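Local coordinates for protein shikimate 5-dehydrogenase (Mycobacterium fortuitum subsp. fortuitum DSM 46621, PDB 4XIJ) that probably catalyses the NADP-dependent interconversion of 3-dehydroshikimate and shikimate, a step on the route to chorismate and the aromatic amino acids, at residues 27-38 against 267-275; 63-72 against 97-108. All blocks are in the same frame, centred on the assembly; numbering follows the deposited sequence.

The two contacts illustrate how different chemistry holds a surface helix pair and a buried sheet. Interaction 1 (27-38 with 267-275) brings a helix near the start of the chain against its very last turns, partly buried, with leucine, methionine and alanine side chains between the helices and an ionic bond at the terminus. Interaction 2 (63-72 with 97-108) is a buried antiparallel strand pair, joined mainly by backbone hydrogen bonds and completed by a buried tryptophan and a many-bonded arginine. Interaction 2 is nested inside the loop that interaction 1 closes, and the two touch where His-32 and Ser-28 pack on Ser-71, with helix 246-261 bordering both.

Interaction 1 of 2, residues 27-38 against 267-275; sequences RSPQLHLAAYRA and KEAMRAALG. With EDO (1,2-ethanediol), chain C; SO4 (sulfate ion), chain H.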
loop_
_atom_site.group_PDB
_atom_site.type_symbol
_atom_site.label_atom_id
_atom_site.label_comp_id
_atom_site.label_asym_id
_atom_site.label_seq_id
_atom_site.Cartn_x
_atom_site.Cartn_y
_atom_site.Cartn_z
ATOM N N ARG A 27 5.769 -6.767 8.001
ATOM C CA ARG A 27 5.331 -8.158 7.908
ATOM C C ARG A 27 5.845 -8.815 6.647
ATOM O O ARG A 27 5.505 -9.977 6.377
ATOM C CB ARG A 27 3.800 -8.250 7.919
ATOM C CG ARG A 27 3.089 -7.584 9.099
ATOM C CD ARG A 27 3.673 -7.839 10.397
ATOM N NE ARG A 27 2.687 -7.747 11.470
ATOM C CZ ARG A 27 2.650 -6.831 12.427
ATOM N NH1 ARG A 27 3.541 -5.835 12.481
ATOM N NH2 ARG A 27 1.725 -6.946 13.368
ATOM N N SER A 28 6.660 -8.119 5.876
ATOM C CA SER A 28 7.082 -8.695 4.595
ATOM C C SER A 28 7.842 -10.018 4.745
ATOM O O SER A 28 7.577 -10.932 3.975
ATOM C CB SER A 28 7.921 -7.692 3.807
ATOM O OG SER A 28 7.067 -6.653 3.420
ATOM N N PRO A 29 8.764 -10.139 5.723
ATOM C CA PRO A 29 9.471 -11.430 5.819
ATOM C C PRO A 29 8.526 -12.599 6.090
ATOM O O PRO A 29 8.633 -13.657 5.451
ATOM C CB PRO A 29 10.442 -11.220 6.992
ATOM C CG PRO A 29 10.703 -9.736 6.953
ATOM C CD PRO A 29 9.336 -9.142 6.654
ATOM N N GLN A 30 7.569 -12.383 6.984
ATOM C CA GLN A 30 6.597 -13.406 7.327
ATOM C C GLN A 30 5.757 -13.820 6.152
ATOM O O GLN A 30 5.536 -15.024 5.932
ATOM C CB GLN A 30 5.656 -12.906 8.457
ATOM C CG GLN A 30 6.297 -12.718 9.802
ATOM C CD GLN A 30 6.618 -11.243 10.029
ATOM O OE1 GLN A 30 7.377 -10.632 9.250
ATOM N NE2 GLN A 30 6.046 -10.653 11.101
ATOM N N LEU A 31 5.191 -12.845 5.451
ATOM C CA LEU A 31 4.297 -13.177 4.348
ATOM C C LEU A 31 5.050 -13.825 3.190
ATOM O O LEU A 31 4.549 -14.778 2.578
ATOM C CB LEU A 31 3.564 -11.923 3.865
ATOM C CG LEU A 31 2.541 -11.367 4.877
ATOM C CD1 LEU A 31 2.149 -9.938 4.490
ATOM C CD2 LEU A 31 1.318 -12.218 4.962
ATOM N N HIS A 32 6.270 -13.360 2.930
ATOM C CA HIS A 32 7.070 -13.977 1.875
ATOM C C HIS A 32 7.541 -15.368 2.251
ATOM O O HIS A 32 7.443 -16.284 1.427
ATOM C CB HIS A 32 8.270 -13.101 1.481
ATOM C CG HIS A 32 7.922 -11.969 0.541
ATOM N ND1 HIS A 32 8.208 -12.008 -0.807
ATOM C CD2 HIS A 32 7.267 -10.797 0.753
ATOM C CE1 HIS A 32 7.752 -10.909 -1.388
ATOM N NE2 HIS A 32 7.189 -10.145 -0.455
ATOM N N LEU A 33 8.054 -15.573 3.462
ATOM C CA LEU A 33 8.487 -16.958 3.785
ATOM C C LEU A 33 7.292 -17.912 3.810
ATOM O O LEU A 33 7.431 -19.065 3.360
ATOM C CB LEU A 33 9.248 -17.031 5.120
ATOM C CG LEU A 33 10.639 -16.371 5.046
ATOM C CD1 LEU A 33 11.228 -16.337 6.484
ATOM C CD2 LEU A 33 11.597 -17.074 4.091
ATOM N N ALA A 34 6.137 -17.471 4.308
ATOM C CA ALA A 34 4.949 -18.324 4.238
ATOM C C ALA A 34 4.631 -18.687 2.789
ATOM O O ALA A 34 4.308 -19.841 2.484
ATOM C CB ALA A 34 3.765 -17.630 4.862
ATOM N N ALA A 35 4.749 -17.721 1.887
ATOM C CA ALA A 35 4.508 -17.999 0.480
ATOM C C ALA A 35 5.538 -18.927 -0.136
ATOM O O ALA A 35 5.160 -19.886 -0.812
ATOM C CB ALA A 35 4.483 -16.684 -0.305
ATOM N N TYR A 36 6.819 -18.679 0.137
ATOM C CA TYR A 36 7.836 -19.508 -0.478
ATOM C C TYR A 36 7.716 -20.951 -0.019
ATOM O O TYR A 36 7.873 -21.864 -0.828
ATOM C CB TYR A 36 9.262 -19.008 -0.174
ATOM C CG TYR A 36 9.555 -17.562 -0.593
ATOM C CD1 TYR A 36 8.734 -16.846 -1.505
ATOM C CD2 TYR A 36 10.632 -16.860 -0.007
ATOM C CE1 TYR A 36 9.037 -15.500 -1.803
ATOM C CE2 TYR A 36 10.937 -15.554 -0.334
ATOM C CZ TYR A 36 10.124 -14.880 -1.211
ATOM O OH TYR A 36 10.412 -13.576 -1.465
ATOM N N ARG A 37 7.397 -21.167 1.249
ATOM C CA ARG A 37 7.227 -22.539 1.738
ATOM C C ARG A 37 6.023 -23.222 1.041
ATOM O O ARG A 37 6.135 -24.364 0.582
ATOM C CB ARG A 37 7.051 -22.499 3.265
ATOM C CG ARG A 37 8.336 -22.146 3.952
ATOM C CD ARG A 37 8.160 -21.726 5.427
ATOM N NE ARG A 37 9.445 -21.248 5.915
ATOM C CZ ARG A 37 9.647 -20.620 7.072
ATOM N NH1 ARG A 37 8.654 -20.400 7.934
ATOM N NH2 ARG A 37 10.877 -20.210 7.396
ATOM N N ALA A 38 4.912 -22.493 0.880
ATOM C CA ALA A 38 3.747 -23.031 0.189
ATOM C C ALA A 38 4.018 -23.323 -1.303
ATOM O O ALA A 38 3.441 -24.259 -1.878
ATOM C CB ALA A 38 2.570 -22.070 0.340
ATOM N N LYS A 267 -2.568 -17.921 -1.990
ATOM C CA LYS A 267 -3.299 -16.927 -1.186
ATOM C C LYS A 267 -3.738 -17.459 0.174
ATOM O O LYS A 267 -3.682 -16.715 1.160
ATOM C CB LYS A 267 -4.517 -16.374 -1.942
ATOM C CG LYS A 267 -4.137 -15.648 -3.224
ATOM C CD LYS A 267 -5.281 -14.869 -3.852
ATOM C CE LYS A 267 -4.748 -13.986 -4.953
ATOM N NZ LYS A 267 -5.808 -13.118 -5.592
ATOM N N GLU A 268 -4.169 -18.725 0.267
ATOM C CA GLU A 268 -4.611 -19.234 1.561
ATOM C C GLU A 268 -3.428 -19.315 2.504
ATOM O O GLU A 268 -3.549 -19.051 3.719
ATOM C CB GLU A 268 -5.316 -20.593 1.427
ATOM C CG GLU A 268 -6.786 -20.439 0.937
ATOM C CD GLU A 268 -7.729 -19.754 1.961
ATOM O OE1 GLU A 268 -8.203 -20.473 2.908
ATOM O OE2 GLU A 268 -8.015 -18.538 1.811
ATOM N N ALA A 269 -2.273 -19.725 1.989
ATOM C CA ALA A 269 -1.078 -19.845 2.848
ATOM C C ALA A 269 -0.694 -18.451 3.360
ATOM O O ALA A 269 -0.335 -18.293 4.527
ATOM C CB ALA A 269 0.052 -20.477 2.072
ATOM N N MET A 270 -0.779 -17.435 2.509
ATOM C CA MET A 270 -0.437 -16.078 2.952
ATOM C C MET A 270 -1.472 -15.527 3.931
ATOM O O MET A 270 -1.117 -14.826 4.881
ATOM C CB MET A 270 -0.276 -15.172 1.719
ATOM C CG MET A 270 0.966 -15.613 0.930
ATOM S SD MET A 270 1.228 -14.664 -0.571
ATOM C CE MET A 270 1.792 -13.065 0.090
ATOM N N ARG A 271 -2.750 -15.854 3.710
ATOM C CA ARG A 271 -3.764 -15.465 4.708
ATOM C C ARG A 271 -3.499 -16.092 6.078
ATOM O O ARG A 271 -3.806 -15.449 7.116
ATOM C CB ARG A 271 -5.182 -15.813 4.253
ATOM C CG ARG A 271 -5.650 -14.936 3.069
ATOM C CD ARG A 271 -7.025 -15.387 2.541
ATOM N NE ARG A 271 -7.411 -14.560 1.404
ATOM C CZ ARG A 271 -7.669 -15.032 0.182
ATOM N NH1 ARG A 271 -7.997 -14.183 -0.781
ATOM N NH2 ARG A 271 -7.629 -16.345 -0.056
ATOM N N ALA A 272 -2.996 -17.331 6.103
ATOM C CA ALA A 272 -2.694 -17.968 7.381
ATOM C C ALA A 272 -1.610 -17.210 8.138
ATOM O O ALA A 272 -1.559 -17.273 9.357
ATOM C CB ALA A 272 -2.278 -19.458 7.169
ATOM N N ALA A 273 -0.743 -16.498 7.415
ATOM C CA ALA A 273 0.368 -15.775 8.036
ATOM C C ALA A 273 0.044 -14.303 8.331
ATOM O O ALA A 273 0.870 -13.553 8.839
ATOM C CB ALA A 273 1.631 -15.859 7.119
ATOM N N LEU A 274 -1.163 -13.901 8.037
ATOM C CA LEU A 274 -1.539 -12.490 8.101
ATOM C C LEU A 274 -1.932 -12.078 9.521
ATOM O O LEU A 274 -2.831 -12.688 10.109
ATOM C CB LEU A 274 -2.692 -12.251 7.137
ATOM C CG LEU A 274 -3.054 -10.791 6.896
ATOM C CD1 LEU A 274 -1.929 -10.065 6.172
ATOM C CD2 LEU A 274 -4.363 -10.761 6.074
ATOM N N GLY A 275 -1.281 -11.038 10.043
ATOM C CA GLY A 275 -1.561 -10.505 11.363
ATOM C C GLY A 275 -0.435 -9.578 11.781
ATOM O O GLY A 275 0.577 -9.483 11.043
ATOM O OXT GLY A 275 -0.481 -8.920 12.839
HETATM C C1 EDO C . -5.200 -20.278 -2.176
HETATM O O1 EDO C . -4.163 -20.955 -1.554
HETATM C C2 EDO C . -4.873 -20.429 -3.624
HETATM O O2 EDO C . -4.256 -19.207 -4.038
HETATM S S SO4 H . -9.282 -15.838 -3.653
HETATM O O1 SO4 H . -8.397 -16.719 -2.854
HETATM O O2 SO4 H . -10.692 -16.176 -3.381
HETATM O O3 SO4 H . -9.010 -16.058 -5.083
HETATM O O4 SO4 H . -9.046 -14.417 -3.334
#
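Arg-27 meets the C-terminal carboxylate of Gly-275 side-on, at one end of a roughly antiparallel helix pair, 28-38 and 267-272, whose axes come within 8.5 Å, their directions 142° apart. Arg-27 NE donates to Gly-275 O (2.8 Å) in the carbonyl plane, on a lone pair, while its NH2 makes a salt bridge to Gly-275 OXT (3.0 Å). Both oxygens lie near the guanidinium plane, so the paired bonds fix its rotation. The arginine chain bends at chi2 (-45°) to bring this edge round, and NH1 is held by His-25 O.

Between the helices the packing is apolar. Leu-31 sends CD2 to Leu-274 CD1 (4.1 Å), and the same methyl lies beside Met-270 O. Ala-34 CB rests on Ala-273 CB (3.6 Å), alanines letting the backbones come close. Met-270 SD lies 3.8 Å from Ala-35 CB, and the bend at chi3 (73°) turns Met-270 CE toward Leu-31 CB (4.3 Å).

Farther out, His-32 NE2 is hydrogen-bonded to Gln-256 OE1 and Met-270 packs on Ala-253, so helix 246-261 backs both helices of the pair. Contact with helix 28-38 joins the chain's end to the substrate-binding domain. Far from the carboxylate, Ala-38 CB and Ala-269 CB are tightly packed, only 3.4 Å apart.

Interaction 2 of 2, residues 63-72 against 97-108; sequences LGPEWVGLSV and ANTLVRMPTGGW. With SO4 (sulfate ion), chain E.
An antiparallel strand pair in the mixed sheet of the substrate-binding domain joins residues 67-72 to 99-102, and the turn after the second strand leads into strand 108-111, whose Trp-108 ring reaches across to residues 67-70. Leu-70 and Leu-100 form the hydrogen-bonded pair, each N to the other's O at 2.8 Å, flanked by the non-hydrogen-bonded pairs Gly-69 with Val-101 and Ser-71 with Thr-99. Val-72 N extends the ladder to Asn-98 O, and Arg-102 N to Val-68 O.

Beyond the strand, the Arg-102 side chain ties the turn 64-67 to the hairpin. Arg-102 NH2 donates nearly straight to Gly-64 O (3.0 Å). The bond from Arg-102 NH2 to Trp-67 O (2.9 Å) is more bent, at 135°, while NE reaches Gly-106 O. All three acceptors lie close to the guanidinium plane, so the three bonds fix the orientation of the group. Gly-64 O also receives Trp-67 N, from the opposite face of its plane. The bend at chi2 (64°) lets CD of Arg-102 sit over the centre of the Trp-108 ring, 3.5 Å above it. Leu-70 crosses that indole at about a right angle, Leu-70 CD1 lying 4.1 Å from Trp-108 CH2, and the same methyl meets Leu-100 CD1.

Around the pair, strand 15-20 bonds to residues 66-71 and strand 108-111 borders Leu-100 and Val-101, while helix 246-261 covers the face of Thr-99 and Val-101 through Gln-256, Gln-259 and Phe-260.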
loop_
_atom_site.group_PDB
_atom_site.type_symbol
_atom_site.label_atom_id
_atom_site.label_comp_id
_atom_site.label_asym_id
_atom_site.label_seq_id
_atom_site.Cartn_x
_atom_site.Cartn_y
_atom_site.Cartn_z
ATOM N N LEU A 63 24.518 -5.945 -4.598
ATOM C CA LEU A 63 23.927 -7.283 -4.472
ATOM C C LEU A 63 24.222 -8.134 -5.703
ATOM O O LEU A 63 24.023 -7.684 -6.849
ATOM C CB LEU A 63 22.412 -7.209 -4.240
ATOM C CG LEU A 63 21.965 -6.430 -3.012
ATOM C CD1 LEU A 63 20.427 -6.420 -3.001
ATOM C CD2 LEU A 63 22.512 -7.035 -1.706
ATOM N N GLY A 64 24.629 -9.378 -5.453
ATOM C CA GLY A 64 24.915 -10.317 -6.515
ATOM C C GLY A 64 23.672 -10.909 -7.147
ATOM O O GLY A 64 22.544 -10.625 -6.707
ATOM N N PRO A 65 23.869 -11.719 -8.201
ATOM C CA PRO A 65 22.762 -12.221 -9.031
ATOM C C PRO A 65 21.794 -13.134 -8.265
ATOM O O PRO A 65 20.645 -13.244 -8.680
ATOM C CB PRO A 65 23.481 -12.957 -10.175
ATOM C CG PRO A 65 24.808 -13.222 -9.683
ATOM C CD PRO A 65 25.184 -12.177 -8.704
ATOM N N GLU A 66 22.205 -13.666 -7.117
ATOM C CA GLU A 66 21.291 -14.489 -6.340
ATOM C C GLU A 66 20.126 -13.702 -5.721
ATOM O O GLU A 66 19.099 -14.306 -5.345
ATOM C CB GLU A 66 22.055 -15.247 -5.235
ATOM C CG GLU A 66 22.550 -14.430 -4.073
ATOM C CD GLU A 66 23.906 -13.755 -4.281
ATOM O OE1 GLU A 66 24.347 -13.585 -5.453
ATOM O OE2 GLU A 66 24.534 -13.391 -3.242
ATOM N N TRP A 67 20.263 -12.376 -5.658
ATOM C CA TRP A 67 19.209 -11.533 -5.097
ATOM C C TRP A 67 18.145 -11.348 -6.139
ATOM O O TRP A 67 18.397 -10.755 -7.210
ATOM C CB TRP A 67 19.796 -10.197 -4.616
ATOM C CG TRP A 67 20.579 -10.402 -3.344
ATOM C CD1 TRP A 67 21.900 -10.798 -3.225
ATOM C CD2 TRP A 67 20.075 -10.260 -2.014
ATOM N NE1 TRP A 67 22.231 -10.890 -1.885
ATOM C CE2 TRP A 67 21.133 -10.550 -1.130
ATOM C CE3 TRP A 67 18.829 -9.877 -1.480
ATOM C CZ2 TRP A 67 20.984 -10.487 0.274
ATOM C CZ3 TRP A 67 18.679 -9.819 -0.093
ATOM C CH2 TRP A 67 19.758 -10.132 0.766
ATOM N N VAL A 68 16.931 -11.794 -5.803
ATOM C CA VAL A 68 15.839 -11.838 -6.755
ATOM C C VAL A 68 14.890 -10.658 -6.585
ATOM O O VAL A 68 14.232 -10.251 -7.537
ATOM C CB VAL A 68 15.039 -13.175 -6.604
ATOM C CG1 VAL A 68 14.313 -13.270 -5.244
ATOM C CG2 VAL A 68 14.078 -13.397 -7.767
ATOM N N GLY A 69 14.743 -10.137 -5.369
ATOM C CA GLY A 69 13.753 -9.087 -5.124
ATOM C C GLY A 69 13.950 -8.453 -3.763
ATOM O O GLY A 69 14.523 -9.088 -2.869
ATOM N N LEU A 70 13.492 -7.211 -3.637
ATOM C CA LEU A 70 13.478 -6.499 -2.372
ATOM C C LEU A 70 12.151 -5.820 -2.152
ATOM O O LEU A 70 11.592 -5.229 -3.086
ATOM C CB LEU A 70 14.580 -5.435 -2.338
ATOM C CG LEU A 70 15.994 -5.912 -2.609
ATOM C CD1 LEU A 70 16.883 -4.715 -2.948
ATOM C CD2 LEU A 70 16.487 -6.666 -1.382
ATOM N N SER A 71 11.649 -5.874 -0.932
ATOM C CA SER A 71 10.589 -5.000 -0.486
ATOM C C SER A 71 11.235 -3.769 0.134
ATOM O O SER A 71 12.281 -3.885 0.761
ATOM C CB SER A 71 9.702 -5.723 0.524
ATOM O OG SER A 71 9.199 -6.950 -0.048
ATOM N N VAL A 72 10.625 -2.616 -0.027
ATOM C CA VAL A 72 11.231 -1.402 0.522
ATOM C C VAL A 72 10.165 -0.689 1.313
ATOM O O VAL A 72 9.048 -0.475 0.826
ATOM C CB VAL A 72 11.768 -0.476 -0.583
ATOM C CG1 VAL A 72 12.332 0.828 0.035
ATOM C CG2 VAL A 72 12.867 -1.178 -1.423
ATOM N N ALA A 97 8.516 3.799 -4.840
ATOM C CA ALA A 97 8.476 2.358 -5.078
ATOM C C ALA A 97 8.667 1.560 -3.796
ATOM O O ALA A 97 9.609 1.829 -3.021
ATOM C CB ALA A 97 9.565 1.939 -6.106
ATOM N N ASN A 98 7.801 0.570 -3.570
ATOM C CA ASN A 98 8.005 -0.296 -2.418
ATOM C C ASN A 98 8.550 -1.674 -2.805
ATOM O O ASN A 98 8.591 -2.569 -1.971
ATOM C CB ASN A 98 6.696 -0.472 -1.635
ATOM C CG ASN A 98 5.733 -1.428 -2.346
ATOM O OD1 ASN A 98 5.771 -1.532 -3.563
ATOM N ND2 ASN A 98 4.907 -2.150 -1.600
ATOM N N THR A 99 8.961 -1.827 -4.062
ATOM C CA THR A 99 9.345 -3.125 -4.609
ATOM C C THR A 99 10.445 -2.944 -5.619
ATOM O O THR A 99 10.364 -2.050 -6.475
ATOM C CB THR A 99 8.171 -3.834 -5.322
ATOM O OG1 THR A 99 7.031 -3.910 -4.446
ATOM C CG2 THR A 99 8.547 -5.295 -5.746
ATOM N N LEU A 100 11.474 -3.786 -5.507
ATOM C CA LEU A 100 12.553 -3.828 -6.515
ATOM C C LEU A 100 12.688 -5.256 -6.967
ATOM O O LEU A 100 12.839 -6.146 -6.131
ATOM C CB LEU A 100 13.871 -3.307 -5.941
ATOM C CG LEU A 100 13.914 -1.800 -5.661
ATOM C CD1 LEU A 100 15.123 -1.461 -4.772
ATOM C CD2 LEU A 100 13.929 -1.042 -6.988
ATOM N N VAL A 101 12.558 -5.473 -8.274
ATOM C CA VAL A 101 12.606 -6.840 -8.795
ATOM C C VAL A 101 13.797 -7.003 -9.726
ATOM O O VAL A 101 13.982 -6.194 -10.633
ATOM C CB VAL A 101 11.327 -7.230 -9.572
ATOM C CG1 VAL A 101 11.401 -8.754 -10.018
ATOM C CG2 VAL A 101 10.118 -6.987 -8.694
ATOM N N ARG A 102 14.584 -8.064 -9.556
ATOM C CA ARG A 102 15.670 -8.311 -10.484
ATOM C C ARG A 102 15.117 -8.780 -11.864
ATOM O O ARG A 102 14.245 -9.672 -11.966
ATOM C CB ARG A 102 16.616 -9.350 -9.904
ATOM C CG ARG A 102 18.053 -9.318 -10.512
ATOM C CD ARG A 102 18.693 -8.001 -10.170
ATOM N NE ARG A 102 20.143 -7.947 -10.317
ATOM C CZ ARG A 102 21.006 -8.494 -9.449
ATOM N NH1 ARG A 102 22.313 -8.366 -9.662
ATOM N NH2 ARG A 102 20.577 -9.189 -8.380
ATOM N N MET A 103 15.600 -8.121 -12.908
ATOM C CA MET A 103 15.220 -8.428 -14.285
ATOM C C MET A 103 16.053 -9.544 -14.826
ATOM O O MET A 103 17.178 -9.769 -14.323
ATOM C CB MET A 103 15.360 -7.181 -15.149
ATOM C CG MET A 103 14.342 -6.089 -14.851
ATOM S SD MET A 103 12.655 -6.692 -15.001
ATOM C CE MET A 103 12.384 -7.181 -13.312
ATOM N N PRO A 104 15.520 -10.287 -15.851
ATOM C CA PRO A 104 16.267 -11.465 -16.316
ATOM C C PRO A 104 17.709 -11.159 -16.754
ATOM O O PRO A 104 18.563 -12.022 -16.655
ATOM C CB PRO A 104 15.464 -11.982 -17.523
ATOM C CG PRO A 104 14.118 -11.261 -17.536
ATOM C CD PRO A 104 14.230 -10.084 -16.561
ATOM N N THR A 105 17.985 -9.954 -17.220
ATOM C CA THR A 105 19.310 -9.682 -17.759
ATOM C C THR A 105 20.074 -8.678 -16.915
ATOM O O THR A 105 21.066 -8.106 -17.381
ATOM C CB THR A 105 19.252 -9.220 -19.241
ATOM O OG1 THR A 105 18.814 -7.872 -19.330
ATOM C CG2 THR A 105 18.263 -10.059 -20.026
ATOM N N GLY A 106 19.642 -8.485 -15.672
ATOM C CA GLY A 106 20.505 -7.871 -14.680
ATOM C C GLY A 106 20.005 -6.634 -13.983
ATOM O O GLY A 106 20.416 -6.363 -12.857
ATOM N N GLY A 107 19.131 -5.889 -14.645
ATOM C CA GLY A 107 18.601 -4.648 -14.102
ATOM C C GLY A 107 17.705 -4.832 -12.910
ATOM O O GLY A 107 17.370 -5.963 -12.552
ATOM N N TRP A 108 17.352 -3.733 -12.271
ATOM C CA TRP A 108 16.371 -3.755 -11.190
ATOM C C TRP A 108 15.183 -2.942 -11.644
ATOM O O TRP A 108 15.332 -1.807 -12.126
ATOM C CB TRP A 108 16.938 -3.149 -9.902
ATOM C CG TRP A 108 17.895 -4.004 -9.159
ATOM C CD1 TRP A 108 19.277 -3.968 -9.222
ATOM C CD2 TRP A 108 17.563 -5.030 -8.209
ATOM N NE1 TRP A 108 19.810 -4.891 -8.345
ATOM C CE2 TRP A 108 18.785 -5.561 -7.721
ATOM C CE3 TRP A 108 16.350 -5.539 -7.697
ATOM C CZ2 TRP A 108 18.831 -6.563 -6.755
ATOM C CZ3 TRP A 108 16.397 -6.552 -6.735
ATOM C CH2 TRP A 108 17.635 -7.057 -6.284
HETATM S S SO4 E . 5.208 -1.129 2.726
HETATM O O1 SO4 E . 4.030 -1.681 3.448
HETATM O O2 SO4 E . 5.619 0.099 3.475
HETATM O O3 SO4 E . 6.354 -2.084 2.695
HETATM O O4 SO4 E . 4.797 -1.022 1.319
HETATM O O HOH W 1 22.684 -5.336 -7.771
HETATM O O HOH W 2 13.616 -11.472 -10.117
#